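Local coordinates for Mgp-operon protein 3 (Mycoplasma pneumoniae, PDB 6RJ1), which probably serves in adhesion to host cells, as an extracellular, membrane-anchored adhesin-complex protein that works alongside the adhesin P1, at residues Y6-H11 against G931-S936. Sequence-based numbering, arbitrary orientation. Where two conformers were deposited one is given.
Sequences YLLQDH and GILPLS
Y6 and L933 both set CG anti to the carbonyl carbon, beside the backbone N, with chi1 at -53° and -50°. L8 places its CG in the same way. The tyrosine ring is thereby brought alongside P934, and the isobutyl group of L8 is directed toward G931. CD2 of L933 reaches Y6 and L8 of strand 6-10. L933 CD2 lies 3.6 Å from Y6 CB and 3.8 Å from L8 CD1. The Y6 ring continues past this methyl, and it and the proline ring run past each other, pointing opposite ways. Y6 CE1 comes 3.6 Å from P934 CD. The phenol OH of Y6 ends 2.8 Å from the carbonyl O of P934, and the same hydroxyl has a weak hydrogen bond from ND2 of N4. At the other end, CD1 of L8 rests 3.8 Å from CA of G931, which has no side chain to hold it off.

The two strands run antiparallel at 175°, with their axes 8.0 Å apart. They belong to different sheets: Y6 and L8 bond through the backbone to Y17 and T15, G931 and L933 to I943 and A941. Y17 also touches both L8 and L933, and so adds an aromatic group beside the leucines. P934 is the centre of an inverse gamma turn just after strand 928-933, placing its ring and carbonyl beside the tyrosine. The contact therefore joins edge strands from the two ends of the chain. Its chemistry is mainly apolar, which implies that the two sheets meet here through side chains and the bare backbone of G931, with the polar end of Y6 placed close to the turn's carbonyl.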
loop_
_atom_site.group_PDB
_atom_site.type_symbol
_atom_site.label_atom_id
_atom_site.label_comp_id
_atom_site.label_asym_id
_atom_site.label_seq_id
_atom_site.Cartn_x
_atom_site.Cartn_y
_atom_site.Cartn_z
ATOM N N TYR A 6 17.428 25.612 -7.946
ATOM C CA TYR A 6 16.970 24.307 -7.452
ATOM C C TYR A 6 16.115 24.548 -6.217
ATOM O O TYR A 6 16.559 25.234 -5.298
ATOM C CB TYR A 6 18.157 23.380 -7.094
ATOM C CG TYR A 6 19.180 23.211 -8.195
ATOM C CD1 TYR A 6 19.046 22.206 -9.151
ATOM C CD2 TYR A 6 20.288 24.054 -8.283
ATOM C CE1 TYR A 6 19.981 22.057 -10.178
ATOM C CE2 TYR A 6 21.228 23.914 -9.306
ATOM C CZ TYR A 6 21.071 22.911 -10.250
ATOM O OH TYR A 6 21.990 22.764 -11.259
ATOM N N LEU A 7 14.893 24.011 -6.198
ATOM C CA LEU A 7 13.974 24.193 -5.079
ATOM C C LEU A 7 14.178 23.123 -4.020
ATOM O O LEU A 7 14.142 21.931 -4.346
ATOM C CB LEU A 7 12.528 24.185 -5.603
ATOM C CG LEU A 7 11.591 25.321 -5.194
ATOM C CD1 LEU A 7 12.247 26.673 -5.326
ATOM C CD2 LEU A 7 10.348 25.308 -6.050
ATOM N N LEU A 8 14.406 23.540 -2.761
ATOM C CA LEU A 8 14.586 22.620 -1.640
ATOM C C LEU A 8 13.563 22.883 -0.547
ATOM O O LEU A 8 13.290 24.038 -0.225
ATOM C CB LEU A 8 16.018 22.639 -1.064
ATOM C CG LEU A 8 17.180 22.027 -1.891
ATOM C CD1 LEU A 8 18.476 22.088 -1.115
ATOM C CD2 LEU A 8 16.934 20.569 -2.269
ATOM N N GLN A 9 12.985 21.808 0.012
ATOM C CA GLN A 9 11.999 21.911 1.078
ATOM C C GLN A 9 12.634 21.901 2.463
ATOM O O GLN A 9 13.625 21.209 2.692
ATOM C CB GLN A 9 10.986 20.765 0.976
ATOM C CG GLN A 9 9.704 20.978 1.788
ATOM C CD GLN A 9 8.836 19.749 1.829
ATOM O OE1 GLN A 9 8.778 18.959 0.885
ATOM N NE2 GLN A 9 8.125 19.568 2.932
ATOM N N ASP A 10 12.046 22.687 3.374
ATOM C CA ASP A 10 12.321 22.762 4.805
ATOM C C ASP A 10 10.952 23.024 5.441
ATOM O O ASP A 10 10.498 24.179 5.516
ATOM C CB ASP A 10 13.368 23.826 5.177
ATOM C CG ASP A 10 13.758 23.815 6.654
ATOM O OD1 ASP A 10 13.519 22.781 7.334
ATOM O OD2 ASP A 10 14.312 24.834 7.130
ATOM N N HIS A 11 10.292 21.926 5.858
ATOM C CA HIS A 11 8.948 21.843 6.426
ATOM C C HIS A 11 7.885 22.472 5.491
ATOM O O HIS A 11 7.380 21.764 4.617
ATOM C CB HIS A 11 8.854 22.367 7.878
ATOM C CG HIS A 11 7.468 22.248 8.448
ATOM N ND1 HIS A 11 6.811 23.344 8.979
ATOM C CD2 HIS A 11 6.628 21.183 8.471
ATOM C CE1 HIS A 11 5.608 22.909 9.323
ATOM N NE2 HIS A 11 5.456 21.613 9.050
ATOM N N GLY A 931 19.481 19.100 1.689
ATOM C CA GLY A 931 19.205 18.607 0.351
ATOM C C GLY A 931 20.458 18.419 -0.472
ATOM O O GLY A 931 21.569 18.691 -0.014
ATOM N N ILE A 932 20.266 17.934 -1.698
ATOM C CA ILE A 932 21.328 17.682 -2.672
ATOM C C ILE A 932 21.037 18.442 -3.975
ATOM O O ILE A 932 19.942 18.328 -4.533
ATOM C CB ILE A 932 21.548 16.148 -2.897
ATOM C CG1 ILE A 932 21.882 15.436 -1.568
ATOM C CG2 ILE A 932 22.643 15.877 -3.955
ATOM C CD1 ILE A 932 21.487 14.063 -1.485
ATOM N N LEU A 933 22.022 19.216 -4.454
ATOM C CA LEU A 933 21.900 19.998 -5.685
ATOM C C LEU A 933 22.685 19.354 -6.821
ATOM O O LEU A 933 23.908 19.246 -6.702
ATOM C CB LEU A 933 22.408 21.443 -5.503
ATOM C CG LEU A 933 21.915 22.265 -4.317
ATOM C CD1 LEU A 933 22.628 23.588 -4.271
ATOM C CD2 LEU A 933 20.416 22.508 -4.373
ATOM N N PRO A 934 22.042 18.957 -7.948
ATOM C CA PRO A 934 22.821 18.423 -9.077
ATOM C C PRO A 934 23.438 19.587 -9.857
ATOM O O PRO A 934 22.830 20.114 -10.795
ATOM C CB PRO A 934 21.797 17.619 -9.892
ATOM C CG PRO A 934 20.472 18.073 -9.435
ATOM C CD PRO A 934 20.608 19.027 -8.279
ATOM N N LEU A 935 24.634 20.025 -9.413
ATOM C CA LEU A 935 25.383 21.150 -9.979
ATOM C C LEU A 935 25.714 20.990 -11.462
ATOM O O LEU A 935 25.792 21.987 -12.184
ATOM C CB LEU A 935 26.674 21.405 -9.187
ATOM C CG LEU A 935 26.547 21.764 -7.710
ATOM C CD1 LEU A 935 27.914 21.760 -7.058
ATOM C CD2 LEU A 935 25.885 23.122 -7.516
ATOM N N SER A 936 25.939 19.737 -11.897
ATOM C CA SER A 936 26.248 19.343 -13.273
ATOM C C SER A 936 26.168 17.820 -13.409
ATOM O O SER A 936 25.895 17.116 -12.426
ATOM C CB SER A 936 27.629 19.851 -13.701
ATOM O OG SER A 936 28.686 19.180 -13.034
#